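Local structure of cysteine synthase 3 (Entamoeba histolytica, 6KR5) at residues 45-50 against 58-63; 81-86 against 91-96; 86-91 against 311-316; 106-111 against 118-123; 277-282 against 316-321. The protein probably catalyses the last step of cysteine biosynthesis, using pyridoxal phosphate to replace the acetate of O-acetylserine with sulfide. One frame throughout, in Å; residues are numbered along the deposited sequence.

Contact 1. Residues 45-50 against 58-63; sequences LVKLEC and KDRVGF. With PLP (pyridoxal-5'-phosphate), chain D.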
# COMPACT_ATOMS: atom_id res chain seq x y z
N LEU B 45 0.19 -15.91 -12.70
CA LEU B 45 0.14 -14.46 -12.56
C LEU B 45 -0.64 -14.10 -11.31
O LEU B 45 -1.67 -14.72 -11.03
CB LEU B 45 -0.51 -13.80 -13.77
CG LEU B 45 -0.00 -14.27 -15.13
CD1 LEU B 45 -0.83 -13.58 -16.23
CD2 LEU B 45 1.49 -13.97 -15.27
N VAL B 46 -0.18 -13.09 -10.58
CA VAL B 46 -0.84 -12.64 -9.36
C VAL B 46 -1.39 -11.23 -9.57
O VAL B 46 -0.68 -10.34 -10.08
CB VAL B 46 0.09 -12.70 -8.14
CG1 VAL B 46 0.31 -14.15 -7.74
CG2 VAL B 46 1.43 -11.99 -8.39
N LYS B 47 -2.64 -11.02 -9.18
CA LYS B 47 -3.29 -9.72 -9.28
C LYS B 47 -3.23 -9.06 -7.91
O LYS B 47 -3.78 -9.59 -6.95
CB LYS B 47 -4.73 -9.85 -9.76
CG LYS B 47 -5.36 -8.49 -10.03
CD LYS B 47 -6.57 -8.57 -10.94
CE LYS B 47 -7.15 -7.18 -11.20
NZ LYS B 47 -6.28 -6.26 -12.00
N LEU B 48 -2.55 -7.91 -7.84
CA LEU B 48 -2.16 -7.33 -6.55
C LEU B 48 -3.17 -6.28 -6.11
O LEU B 48 -3.02 -5.09 -6.38
CB LEU B 48 -0.76 -6.75 -6.66
CG LEU B 48 0.23 -7.77 -7.21
CD1 LEU B 48 1.60 -7.14 -7.26
CD2 LEU B 48 0.25 -8.98 -6.33
N GLU B 49 -4.18 -6.74 -5.36
CA GLU B 49 -5.19 -5.81 -4.86
C GLU B 49 -4.64 -4.92 -3.76
O GLU B 49 -5.31 -3.97 -3.34
CB GLU B 49 -6.43 -6.59 -4.41
CG GLU B 49 -7.12 -7.25 -5.61
CD GLU B 49 -7.65 -6.21 -6.59
OE1 GLU B 49 -8.43 -5.35 -6.13
OE2 GLU B 49 -7.30 -6.25 -7.79
N CYS B 50 -3.42 -5.19 -3.29
CA CYS B 50 -2.75 -4.26 -2.39
C CYS B 50 -2.47 -2.91 -3.04
O CYS B 50 -2.18 -1.94 -2.32
CB CYS B 50 -1.45 -4.89 -1.91
SG CYS B 50 -0.57 -3.88 -0.76
N LYS B 58 -11.17 -4.76 -0.85
CA LYS B 58 -12.40 -4.16 -0.33
C LYS B 58 -12.53 -2.68 -0.66
O LYS B 58 -13.62 -2.12 -0.49
CB LYS B 58 -12.49 -4.36 1.18
CG LYS B 58 -12.56 -5.83 1.59
CD LYS B 58 -13.64 -6.59 0.83
CE LYS B 58 -13.98 -7.88 1.56
NZ LYS B 58 -13.29 -9.00 0.88
N ASP B 59 -11.47 -2.02 -1.13
CA ASP B 59 -11.64 -0.68 -1.69
C ASP B 59 -12.70 -0.70 -2.78
O ASP B 59 -13.54 0.21 -2.87
CB ASP B 59 -10.33 -0.16 -2.29
CG ASP B 59 -9.34 0.32 -1.25
OD1 ASP B 59 -9.31 -0.22 -0.13
OD2 ASP B 59 -8.56 1.23 -1.60
N ARG B 60 -12.66 -1.72 -3.63
CA ARG B 60 -13.64 -1.81 -4.72
C ARG B 60 -15.03 -2.03 -4.18
O ARG B 60 -16.01 -1.47 -4.70
CB ARG B 60 -13.29 -2.96 -5.65
CG ARG B 60 -11.92 -2.90 -6.31
CD ARG B 60 -11.78 -4.16 -7.14
NE ARG B 60 -10.45 -4.36 -7.71
CZ ARG B 60 -10.10 -4.03 -8.95
NH1 ARG B 60 -10.95 -3.43 -9.77
NH2 ARG B 60 -8.88 -4.32 -9.37
N VAL B 61 -15.13 -2.87 -3.15
CA VAL B 61 -16.42 -3.30 -2.61
C VAL B 61 -17.08 -2.17 -1.85
O VAL B 61 -18.26 -1.87 -2.05
CB VAL B 61 -16.22 -4.54 -1.71
CG1 VAL B 61 -17.53 -4.89 -0.98
CG2 VAL B 61 -15.67 -5.72 -2.53
N GLY B 62 -16.33 -1.53 -0.94
CA GLY B 62 -16.91 -0.41 -0.20
C GLY B 62 -17.31 0.72 -1.12
O GLY B 62 -18.38 1.33 -0.95
N PHE B 63 -16.48 1.00 -2.12
CA PHE B 63 -16.82 2.03 -3.09
C PHE B 63 -18.10 1.70 -3.83
O PHE B 63 -19.01 2.53 -3.90
CB PHE B 63 -15.68 2.21 -4.10
CG PHE B 63 -16.07 3.06 -5.26
CD1 PHE B 63 -16.13 4.44 -5.12
CD2 PHE B 63 -16.43 2.50 -6.48
CE1 PHE B 63 -16.50 5.25 -6.18
CE2 PHE B 63 -16.81 3.31 -7.54
CZ PHE B 63 -16.85 4.67 -7.39
N1 PLP D . -8.77 -11.86 1.79
C2 PLP D . -8.91 -10.62 2.35
C2A PLP D . -7.76 -10.04 3.10
C3 PLP D . -10.10 -9.93 2.20
O3 PLP D . -10.22 -8.69 2.77
C4 PLP D . -11.15 -10.50 1.48
C4A PLP D . -12.47 -9.82 1.40
O4A PLP D . -12.66 -8.75 1.98
C5 PLP D . -10.99 -11.76 0.92
C6 PLP D . -9.80 -12.43 1.08
C5A PLP D . -12.10 -12.46 0.17
O4P PLP D . -12.63 -11.74 -0.91
P PLP D . -14.20 -11.90 -1.19
O1P PLP D . -14.51 -13.38 -1.23
O2P PLP D . -14.92 -11.25 -0.04
O3P PLP D . -14.47 -11.23 -2.48
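Beside the lysine that carries the cofactor in this fold type II pyridoxal-phosphate enzyme, Glu49, just past strand 43-48, is held by Arg60 from the first turn of helix 58-72. The arginine presents one side of its guanidinium, giving one nitrogen to each carboxylate oxygen: NE bonds to Glu49 OE1 at 2.7 Å, almost straight at 174°, and NH2 to Glu49 OE2 at 3.0 Å. OE2 receives its donor on the syn lone pair. The two planes are turned 32° apart, so the pairing is twisted rather than flat. The Arg60 chain is extended from CG to NE and spans the gap, while the glutamate bends at chi2 (-64°) to bring its carboxylate across it.

The same helix starts with Lys58, which points away from Glu49. Its NZ lies 1.3 Å from C4A of the cofactor, consistent with the internal aldimine of this family, but the retained aldehyde oxygen O4A, modelled too close to Lys58 NZ and CE, makes the geometry of this linkage doubtful. Lys47 comes beside the arginine, its CE 3.8 Å from Arg60 NH2. A second acid, Glu175, forms a salt bridge with each, which lets the two cations lie close together. Thr24 bonds to both Glu49 and Lys47.

Contact 2. Residues 81-86 against 91-96; sequences IIEATS and IGLCQA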
# COMPACT_ATOMS: atom_id res chain seq x y z
N ILE B 81 -24.21 4.94 6.88
CA ILE B 81 -23.85 3.57 6.53
C ILE B 81 -23.56 2.79 7.81
O ILE B 81 -23.04 3.35 8.78
CB ILE B 81 -22.64 3.59 5.58
CG1 ILE B 81 -22.97 4.35 4.29
CG2 ILE B 81 -22.17 2.17 5.26
CD1 ILE B 81 -21.84 5.22 3.77
N ILE B 82 -23.90 1.50 7.83
CA ILE B 82 -23.52 0.65 8.96
C ILE B 82 -23.09 -0.72 8.44
O ILE B 82 -23.62 -1.22 7.45
CB ILE B 82 -24.65 0.53 10.01
CG1 ILE B 82 -24.14 -0.19 11.26
CG2 ILE B 82 -25.88 -0.17 9.43
CD1 ILE B 82 -25.13 -0.21 12.41
N GLU B 83 -22.10 -1.31 9.11
CA GLU B 83 -21.66 -2.67 8.83
C GLU B 83 -21.06 -3.25 10.10
O GLU B 83 -20.53 -2.51 10.93
CB GLU B 83 -20.67 -2.71 7.66
CG GLU B 83 -20.19 -4.13 7.29
CD GLU B 83 -21.32 -5.03 6.83
OE1 GLU B 83 -22.09 -5.53 7.69
OE2 GLU B 83 -21.42 -5.27 5.61
N ALA B 84 -21.17 -4.57 10.25
CA ALA B 84 -20.50 -5.30 11.32
C ALA B 84 -19.28 -5.96 10.70
O ALA B 84 -19.40 -6.91 9.93
CB ALA B 84 -21.43 -6.34 11.95
N THR B 85 -18.10 -5.43 11.02
CA THR B 85 -16.88 -5.93 10.40
C THR B 85 -15.69 -5.49 11.23
O THR B 85 -15.68 -4.38 11.76
CB THR B 85 -16.72 -5.41 8.96
OG1 THR B 85 -15.45 -5.80 8.44
CG2 THR B 85 -16.81 -3.89 8.90
N SER B 86 -14.71 -6.38 11.34
CA SER B 86 -13.43 -6.07 11.95
C SER B 86 -12.30 -6.08 10.93
O SER B 86 -11.13 -5.93 11.30
CB SER B 86 -13.13 -7.07 13.08
OG SER B 86 -14.18 -7.09 14.05
N ILE B 91 -12.58 -0.83 6.26
CA ILE B 91 -11.67 0.17 5.69
C ILE B 91 -12.20 0.68 4.35
O ILE B 91 -12.22 1.88 4.08
CB ILE B 91 -10.26 -0.42 5.53
CG1 ILE B 91 -9.69 -0.77 6.90
CG2 ILE B 91 -9.38 0.56 4.78
CD1 ILE B 91 -8.37 -1.54 6.81
N GLY B 92 -12.65 -0.24 3.49
CA GLY B 92 -13.16 0.18 2.19
C GLY B 92 -14.41 1.03 2.29
O GLY B 92 -14.59 1.98 1.53
N LEU B 93 -15.28 0.71 3.25
CA LEU B 93 -16.47 1.54 3.44
C LEU B 93 -16.10 2.90 4.00
O LEU B 93 -16.69 3.92 3.61
CB LEU B 93 -17.45 0.83 4.37
CG LEU B 93 -18.20 -0.37 3.82
CD1 LEU B 93 -18.86 -1.10 4.97
CD2 LEU B 93 -19.24 0.06 2.79
N CYS B 94 -15.13 2.95 4.91
CA CYS B 94 -14.75 4.21 5.52
C CYS B 94 -14.08 5.13 4.52
O CYS B 94 -14.32 6.35 4.52
CB CYS B 94 -13.84 3.96 6.72
SG CYS B 94 -14.74 3.32 8.15
N GLN B 95 -13.26 4.58 3.62
CA GLN B 95 -12.64 5.40 2.59
C GLN B 95 -13.69 6.04 1.69
O GLN B 95 -13.68 7.26 1.46
CB GLN B 95 -11.66 4.55 1.78
CG GLN B 95 -11.09 5.29 0.57
CD GLN B 95 -10.11 4.43 -0.22
OE1 GLN B 95 -8.90 4.69 -0.24
NE2 GLN B 95 -10.64 3.40 -0.86
N ALA B 96 -14.64 5.23 1.20
CA ALA B 96 -15.66 5.75 0.29
C ALA B 96 -16.60 6.69 1.02
O ALA B 96 -16.96 7.75 0.49
CB ALA B 96 -16.43 4.61 -0.36
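Leu93 of helix 88-100 contributes the largest share of this contact, reaching toward strand 80-84 with both of its methyl branches. CD1 rests 3.6 Å from Glu83 CB and 4.0 Å from Glu83 CG, and CD2 lies 4.4 Å from Ile81 CG2. One forked side chain therefore covers two strand residues that lie two apart and face the same way, a job for which leucine is well shaped. Ile81, branched at CB, offers a methyl close to the backbone.

Glu83 meets the leucine with the aliphatic part of its chain only, crossing it at about a right angle. CG stands anti to the backbone N (chi1 -179°), and a bend at chi2 (62°) then turns the carboxylate back toward its own strand. There OE1 accepts from Ala84 N at 2.9 Å on its anti lone pair, and OE2 is bonded to Gln159 N, so this buried acid has a partner at each oxygen.

Strand 80-84 and helix 88-100 are the first two elements of a beta-alpha-beta unit completed by strand 104-109. Ile66 of helix 58-72 packs against both Ile81 and Leu93.

Contact 3. Residues 86-91 against 311-316; sequences SGNTGI and ERYLST. With PLP (pyridoxal-5'-phosphate), chain D.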
# COMPACT_ATOMS: atom_id res chain seq x y z
N SER B 86 -14.71 -6.38 11.34
CA SER B 86 -13.43 -6.07 11.95
C SER B 86 -12.30 -6.08 10.93
O SER B 86 -11.13 -5.93 11.30
CB SER B 86 -13.13 -7.07 13.08
OG SER B 86 -14.18 -7.09 14.05
N GLY B 87 -12.62 -6.24 9.64
CA GLY B 87 -11.61 -6.39 8.62
C GLY B 87 -11.59 -5.36 7.52
O GLY B 87 -11.96 -4.19 7.72
N ASN B 88 -11.15 -5.77 6.34
CA ASN B 88 -10.91 -4.82 5.27
C ASN B 88 -12.19 -4.16 4.77
O ASN B 88 -12.14 -3.05 4.24
CB ASN B 88 -10.19 -5.51 4.12
CG ASN B 88 -8.76 -5.81 4.44
OD1 ASN B 88 -8.10 -5.07 5.17
ND2 ASN B 88 -8.25 -6.91 3.90
N THR B 89 -13.35 -4.82 4.90
CA THR B 89 -14.59 -4.20 4.45
C THR B 89 -14.83 -2.88 5.15
O THR B 89 -15.26 -1.90 4.52
CB THR B 89 -15.74 -5.16 4.68
OG1 THR B 89 -15.55 -6.30 3.83
CG2 THR B 89 -17.09 -4.50 4.36
N GLY B 90 -14.54 -2.83 6.45
CA GLY B 90 -14.70 -1.58 7.17
C GLY B 90 -13.82 -0.48 6.61
O GLY B 90 -14.25 0.66 6.48
N ILE B 91 -12.58 -0.83 6.26
CA ILE B 91 -11.67 0.17 5.69
C ILE B 91 -12.20 0.68 4.35
O ILE B 91 -12.22 1.88 4.08
CB ILE B 91 -10.26 -0.42 5.53
CG1 ILE B 91 -9.69 -0.77 6.90
CG2 ILE B 91 -9.38 0.56 4.78
CD1 ILE B 91 -8.37 -1.54 6.81
N GLU B 311 1.83 -6.28 5.21
CA GLU B 311 2.07 -5.25 6.22
C GLU B 311 0.90 -5.12 7.18
O GLU B 311 1.08 -4.75 8.34
CB GLU B 311 2.36 -3.91 5.54
CG GLU B 311 2.71 -2.80 6.53
CD GLU B 311 3.15 -1.50 5.87
OE1 GLU B 311 3.06 -1.40 4.63
OE2 GLU B 311 3.59 -0.60 6.60
N ARG B 312 -0.31 -5.45 6.72
CA ARG B 312 -1.50 -5.44 7.56
C ARG B 312 -1.50 -6.57 8.59
O ARG B 312 -2.41 -6.63 9.43
CB ARG B 312 -2.74 -5.53 6.67
CG ARG B 312 -4.04 -5.02 7.29
CD ARG B 312 -5.00 -4.48 6.24
NE ARG B 312 -4.63 -3.14 5.81
CZ ARG B 312 -5.23 -2.48 4.82
NH1 ARG B 312 -6.23 -3.06 4.16
NH2 ARG B 312 -4.82 -1.27 4.49
N TYR B 313 -0.49 -7.45 8.58
CA TYR B 313 -0.43 -8.60 9.47
C TYR B 313 0.83 -8.63 10.31
O TYR B 313 1.18 -9.68 10.86
CB TYR B 313 -0.57 -9.90 8.66
CG TYR B 313 -1.86 -9.87 7.90
CD1 TYR B 313 -3.05 -10.22 8.51
CD2 TYR B 313 -1.89 -9.41 6.60
CE1 TYR B 313 -4.24 -10.14 7.83
CE2 TYR B 313 -3.07 -9.34 5.90
CZ TYR B 313 -4.24 -9.70 6.52
OH TYR B 313 -5.42 -9.62 5.84
N LEU B 314 1.52 -7.49 10.45
CA LEU B 314 2.74 -7.47 11.26
C LEU B 314 2.46 -7.71 12.73
O LEU B 314 3.36 -8.12 13.47
CB LEU B 314 3.46 -6.14 11.08
CG LEU B 314 3.92 -5.83 9.66
CD1 LEU B 314 4.52 -4.43 9.64
CD2 LEU B 314 4.93 -6.85 9.19
N SER B 315 1.23 -7.46 13.18
CA SER B 315 0.83 -7.72 14.55
C SER B 315 0.62 -9.20 14.84
O SER B 315 0.42 -9.56 16.00
CB SER B 315 -0.45 -6.94 14.86
OG SER B 315 -1.44 -7.20 13.88
N THR B 316 0.66 -10.05 13.82
CA THR B 316 0.56 -11.49 13.99
C THR B 316 1.97 -12.07 13.97
O THR B 316 2.97 -11.34 13.92
CB THR B 316 -0.35 -12.08 12.91
OG1 THR B 316 0.37 -12.14 11.66
CG2 THR B 316 -1.58 -11.22 12.70
N1 PLP D . -8.77 -11.86 1.79
C2 PLP D . -8.91 -10.62 2.35
C2A PLP D . -7.76 -10.04 3.10
C3 PLP D . -10.10 -9.93 2.20
O3 PLP D . -10.22 -8.69 2.77
C4 PLP D . -11.15 -10.50 1.48
C4A PLP D . -12.47 -9.82 1.40
O4A PLP D . -12.66 -8.75 1.98
C5 PLP D . -10.99 -11.76 0.92
C6 PLP D . -9.80 -12.43 1.08
C5A PLP D . -12.10 -12.46 0.17
O4P PLP D . -12.63 -11.74 -0.91
P PLP D . -14.20 -11.90 -1.19
O1P PLP D . -14.51 -13.38 -1.23
O2P PLP D . -14.92 -11.25 -0.04
O3P PLP D . -14.47 -11.23 -2.48
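In the pyridoxal-phosphate pocket, Asn88, at the start of helix 88-100, is met by the second-shell residue Arg312, the two side chains coming from opposite directions. Arg312 NH1 gives a hydrogen bond to Asn88 OD1 at 2.9 Å, bent to 144°, with the donor 55° above the carbonyl plane. The bend of the arginine at chi3 (-79°) brings its head round to this oxygen. Ile91, one helical turn on, lays its CD1 over a guanidinium face, 3.7 Å above the plane and toward the rim.

An amide suits the place because it can accept and donate at once. While OD1 takes the arginine, Asn88 ND2 donates to the cofactor's O3 at 2.9 Å, as an asparagine does in related sulfhydrylases, and also to Asp308. Arg312 has further partners in Met54 O and, across the dimer, Glu311 of the second subunit.

Tyr313 opens a type I turn to Thr316, whose N and OG1 both bond to Tyr313 O. The phenol is bonded to Asp308, and its OH comes 3.6 Å from the C2A methyl of the cofactor.

Contact 4. Residues 106-111 against 118-123; sequences IVMPST and MIMKAF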
# COMPACT_ATOMS: atom_id res chain seq x y z
N ILE B 106 -19.24 1.43 12.17
CA ILE B 106 -18.68 0.08 12.11
C ILE B 106 -18.82 -0.56 13.49
O ILE B 106 -18.35 0.01 14.49
CB ILE B 106 -17.20 0.09 11.68
CG1 ILE B 106 -17.02 0.80 10.33
CG2 ILE B 106 -16.63 -1.33 11.71
CD1 ILE B 106 -17.68 0.14 9.17
N VAL B 107 -19.43 -1.74 13.53
CA VAL B 107 -19.64 -2.48 14.77
C VAL B 107 -18.61 -3.60 14.84
O VAL B 107 -18.49 -4.39 13.90
CB VAL B 107 -21.07 -3.06 14.84
CG1 VAL B 107 -21.32 -3.62 16.21
CG2 VAL B 107 -22.09 -1.98 14.47
N MET B 108 -17.89 -3.67 15.95
CA MET B 108 -16.85 -4.68 16.14
C MET B 108 -16.60 -4.84 17.63
O MET B 108 -16.87 -3.93 18.41
CB MET B 108 -15.55 -4.26 15.42
CG MET B 108 -15.09 -2.88 15.83
SD MET B 108 -13.84 -2.22 14.73
CE MET B 108 -12.73 -3.63 14.66
N PRO B 109 -16.06 -6.00 18.05
CA PRO B 109 -15.69 -6.13 19.47
C PRO B 109 -14.52 -5.21 19.81
O PRO B 109 -13.63 -4.98 18.99
CB PRO B 109 -15.29 -7.61 19.59
CG PRO B 109 -15.85 -8.27 18.37
CD PRO B 109 -15.81 -7.22 17.30
N SER B 110 -14.54 -4.69 21.04
CA SER B 110 -13.62 -3.61 21.41
C SER B 110 -12.16 -4.02 21.27
O SER B 110 -11.29 -3.17 21.02
CB SER B 110 -13.90 -3.15 22.84
OG SER B 110 -13.35 -4.06 23.79
N THR B 111 -11.86 -5.30 21.42
CA THR B 111 -10.49 -5.79 21.41
C THR B 111 -10.04 -6.32 20.06
O THR B 111 -8.90 -6.78 19.93
CB THR B 111 -10.34 -6.89 22.47
OG1 THR B 111 -11.38 -7.86 22.30
CG2 THR B 111 -10.44 -6.29 23.86
N MET B 118 -8.00 1.91 14.37
CA MET B 118 -7.33 3.19 14.23
C MET B 118 -7.44 3.71 12.80
O MET B 118 -7.67 4.91 12.59
CB MET B 118 -5.87 3.04 14.66
CG MET B 118 -5.03 4.28 14.55
SD MET B 118 -3.39 3.94 15.23
CE MET B 118 -3.79 3.56 16.93
N ILE B 119 -7.30 2.83 11.81
CA ILE B 119 -7.45 3.27 10.42
C ILE B 119 -8.86 3.80 10.19
O ILE B 119 -9.05 4.88 9.62
CB ILE B 119 -7.13 2.12 9.45
CG1 ILE B 119 -5.65 1.73 9.48
CG2 ILE B 119 -7.53 2.50 8.02
CD1 ILE B 119 -5.39 0.46 8.69
N MET B 120 -9.87 3.05 10.64
CA MET B 120 -11.25 3.47 10.40
C MET B 120 -11.57 4.76 11.16
O MET B 120 -12.17 5.68 10.59
CB MET B 120 -12.20 2.34 10.78
CG MET B 120 -12.11 1.17 9.81
SD MET B 120 -13.25 -0.13 10.25
CE MET B 120 -12.61 -0.47 11.87
N LYS B 121 -11.15 4.86 12.42
CA LYS B 121 -11.35 6.11 13.16
C LYS B 121 -10.66 7.29 12.47
O LYS B 121 -11.20 8.40 12.45
CB LYS B 121 -10.84 5.96 14.59
N ALA B 122 -9.48 7.06 11.87
CA ALA B 122 -8.79 8.15 11.18
C ALA B 122 -9.60 8.68 10.00
O ALA B 122 -9.58 9.89 9.72
CB ALA B 122 -7.41 7.70 10.71
N PHE B 123 -10.34 7.79 9.32
CA PHE B 123 -11.24 8.18 8.24
C PHE B 123 -12.53 8.81 8.74
O PHE B 123 -13.38 9.18 7.92
CB PHE B 123 -11.55 6.96 7.36
CG PHE B 123 -10.52 6.70 6.30
CD1 PHE B 123 -10.64 7.28 5.04
CD2 PHE B 123 -9.44 5.85 6.54
CE1 PHE B 123 -9.69 7.02 4.04
CE2 PHE B 123 -8.50 5.59 5.54
CZ PHE B 123 -8.63 6.18 4.30
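Met120 of helix 114-122 meets Ile106 and Met108 of strand 104-109, the strand and helix of a beta-alpha-beta unit that strand 126-130 completes. Its sulfur sits against the isoleucine, with SD 3.9 Å from both Ile106 CG1 and CG2, and the two side chains cross at about a right angle. Beyond the sulfur, the CE methyl turns toward the second methionine. An unbranched, pliable thioether suits this place, since one chain can reach past one strand residue and touch the next on the same face.

Ile106 fills the near end with a rigid, branched surface. Further out, Cys94 of helix 88-100 packs against both Ile106 and Met120, and Leu127 of strand 126-130 touches the same two residues. Leu129 and Ser86 flank Met108. The adjoining helix residue Ile119 packs on Met276 of the second subunit.

In the conformer described, one of two for Met108, the rarer rotamer with CG between the backbone N and carbonyl carbon (chi1 53°) lets it meet Met120 tip to tip, its SD 3.6 Å from Met120 CE.

Contact 5. Residues 277-282 against 316-321; sequences CGMSSG and TDLYKT. With PLP (pyridoxal-5'-phosphate), chain D.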
# COMPACT_ATOMS: atom_id res chain seq x y z
N CYS B 277 2.51 -10.22 0.39
CA CYS B 277 1.07 -10.43 0.32
C CYS B 277 0.53 -10.96 1.65
O CYS B 277 1.26 -11.49 2.48
CB CYS B 277 0.76 -11.43 -0.80
SG CYS B 277 1.48 -13.10 -0.56
N GLY B 278 -0.78 -10.83 1.83
CA GLY B 278 -1.42 -11.20 3.07
C GLY B 278 -1.65 -12.71 3.22
O GLY B 278 -1.21 -13.53 2.42
N MET B 279 -2.35 -13.06 4.31
CA MET B 279 -2.54 -14.48 4.63
C MET B 279 -3.40 -15.20 3.59
O MET B 279 -3.07 -16.32 3.16
CB MET B 279 -3.17 -14.63 6.02
CG MET B 279 -2.30 -14.11 7.14
SD MET B 279 -3.21 -14.37 8.67
CE MET B 279 -1.89 -14.11 9.86
N SER B 280 -4.53 -14.58 3.21
CA SER B 280 -5.40 -15.22 2.21
C SER B 280 -4.71 -15.30 0.86
O SER B 280 -5.00 -16.20 0.06
CB SER B 280 -6.72 -14.45 2.10
OG SER B 280 -6.51 -13.14 1.59
N SER B 281 -3.78 -14.37 0.59
CA SER B 281 -2.98 -14.43 -0.63
C SER B 281 -2.06 -15.65 -0.63
O SER B 281 -1.87 -16.28 -1.67
CB SER B 281 -2.15 -13.15 -0.74
OG SER B 281 -2.96 -12.01 -0.96
N GLY B 282 -1.49 -15.97 0.53
CA GLY B 282 -0.73 -17.21 0.64
C GLY B 282 -1.57 -18.43 0.35
O GLY B 282 -1.13 -19.36 -0.34
N THR B 316 0.66 -10.05 13.82
CA THR B 316 0.56 -11.49 13.99
C THR B 316 1.97 -12.07 13.97
O THR B 316 2.97 -11.34 13.92
CB THR B 316 -0.35 -12.08 12.91
OG1 THR B 316 0.37 -12.14 11.66
CG2 THR B 316 -1.58 -11.22 12.70
N ASP B 317 2.07 -13.39 14.02
CA ASP B 317 3.38 -14.02 13.90
C ASP B 317 3.70 -14.42 12.47
O ASP B 317 4.66 -15.17 12.26
CB ASP B 317 3.47 -15.24 14.83
CG ASP B 317 3.87 -14.85 16.25
OD1 ASP B 317 4.01 -13.64 16.52
OD2 ASP B 317 4.05 -15.76 17.09
N LEU B 318 2.94 -13.92 11.49
CA LEU B 318 3.14 -14.30 10.09
C LEU B 318 4.60 -14.16 9.68
O LEU B 318 5.12 -14.98 8.92
CB LEU B 318 2.24 -13.47 9.16
CG LEU B 318 2.35 -13.70 7.64
CD1 LEU B 318 1.92 -15.11 7.26
CD2 LEU B 318 1.53 -12.69 6.85
N TYR B 319 5.28 -13.14 10.19
CA TYR B 319 6.68 -12.92 9.86
C TYR B 319 7.61 -13.09 11.04
O TYR B 319 8.78 -12.72 10.96
CB TYR B 319 6.84 -11.53 9.26
CG TYR B 319 6.01 -11.36 8.02
CD1 TYR B 319 6.25 -12.13 6.90
CD2 TYR B 319 4.97 -10.45 7.99
CE1 TYR B 319 5.51 -11.98 5.77
CE2 TYR B 319 4.22 -10.30 6.87
CZ TYR B 319 4.48 -11.06 5.76
OH TYR B 319 3.74 -10.89 4.63
N LYS B 320 7.11 -13.65 12.14
CA LYS B 320 7.94 -14.03 13.27
C LYS B 320 8.46 -15.46 13.09
O LYS B 320 9.66 -15.71 13.27
CB LYS B 320 7.16 -13.90 14.58
N THR B 321 7.57 -16.38 12.72
CA THR B 321 7.97 -17.73 12.36
C THR B 321 8.95 -17.70 11.19
O THR B 321 8.80 -16.91 10.26
CB THR B 321 6.74 -18.56 11.99
OG1 THR B 321 5.70 -18.32 12.94
CG2 THR B 321 7.07 -20.05 11.97
N1 PLP D . -8.77 -11.86 1.79
C2 PLP D . -8.91 -10.62 2.35
C2A PLP D . -7.76 -10.04 3.10
C3 PLP D . -10.10 -9.93 2.20
O3 PLP D . -10.22 -8.69 2.77
C4 PLP D . -11.15 -10.50 1.48
C4A PLP D . -12.47 -9.82 1.40
O4A PLP D . -12.66 -8.75 1.98
C5 PLP D . -10.99 -11.76 0.92
C6 PLP D . -9.80 -12.43 1.08
C5A PLP D . -12.10 -12.46 0.17
O4P PLP D . -12.63 -11.74 -0.91
P PLP D . -14.20 -11.90 -1.19
O1P PLP D . -14.51 -13.38 -1.23
O2P PLP D . -14.92 -11.25 -0.04
O3P PLP D . -14.47 -11.23 -2.48
O HOH W 1 4.02 -12.08 2.44
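Met279, in the first turn of helix 279-292, packs alongside Leu318 and sets its end methyl against the Thr316 hydroxyl. The methionine is extended beyond CG, with chi2 at 180°, and this reach takes its CE to 3.5 Å from Thr316 OG1, the two side chains meeting tip to tip. Leu318 slides past in the opposite direction, its CD2 4.1 Å from Met279 CG. Trp263 of helix 259-273 packs against both Met279 and Leu318. Leucine also serves its own neighbour, since Leu318 CG lies 3.8 Å above the plane of the Tyr319 ring, over its centre.

Polar links are made through water and backbone. A water donates to Cys277 O at 2.8 Å and accepts from Tyr319 OH at 2.5 Å, lying at the ring's edge in its plane. Thr316 OG1 takes Leu318 N at 3.1 Å while donating to Tyr313 O, forming an ST turn that bends the chain where it passes Met279.

The helix itself belongs to the cofactor site. Gly278 is its N-cap, and the next residue but one, Ser280, donates from OG to the pyridine N1 at 2.6 Å. A hydroxyl donor here is consistent with an unprotonated N1, as is thought for related fold type II enzymes.

In the fold
From the N terminus, contact 1 comes first: it closes a short connection between strand 43-48 of the larger, mixed sheet and helix 58-72. Contact 2 follows in series and joins strand 80-84 to helix 88-100. Contact 4 repeats that strand-to-helix pairing one unit later, on the neighbouring strand of the four-stranded parallel sheet. Contact 3 ties the start of helix 88-100 to the loop after strand 301-306; contact 4 falls wholly within its span of more than 200 residues, while it crosses contact 2, sharing Ser86 and Ile91. Contact 5, tying the same loop to helix 279-292, crosses contact 3 in turn, and Thr316 belongs to both. Contacts 1, 3 and 5 meet at the cofactor.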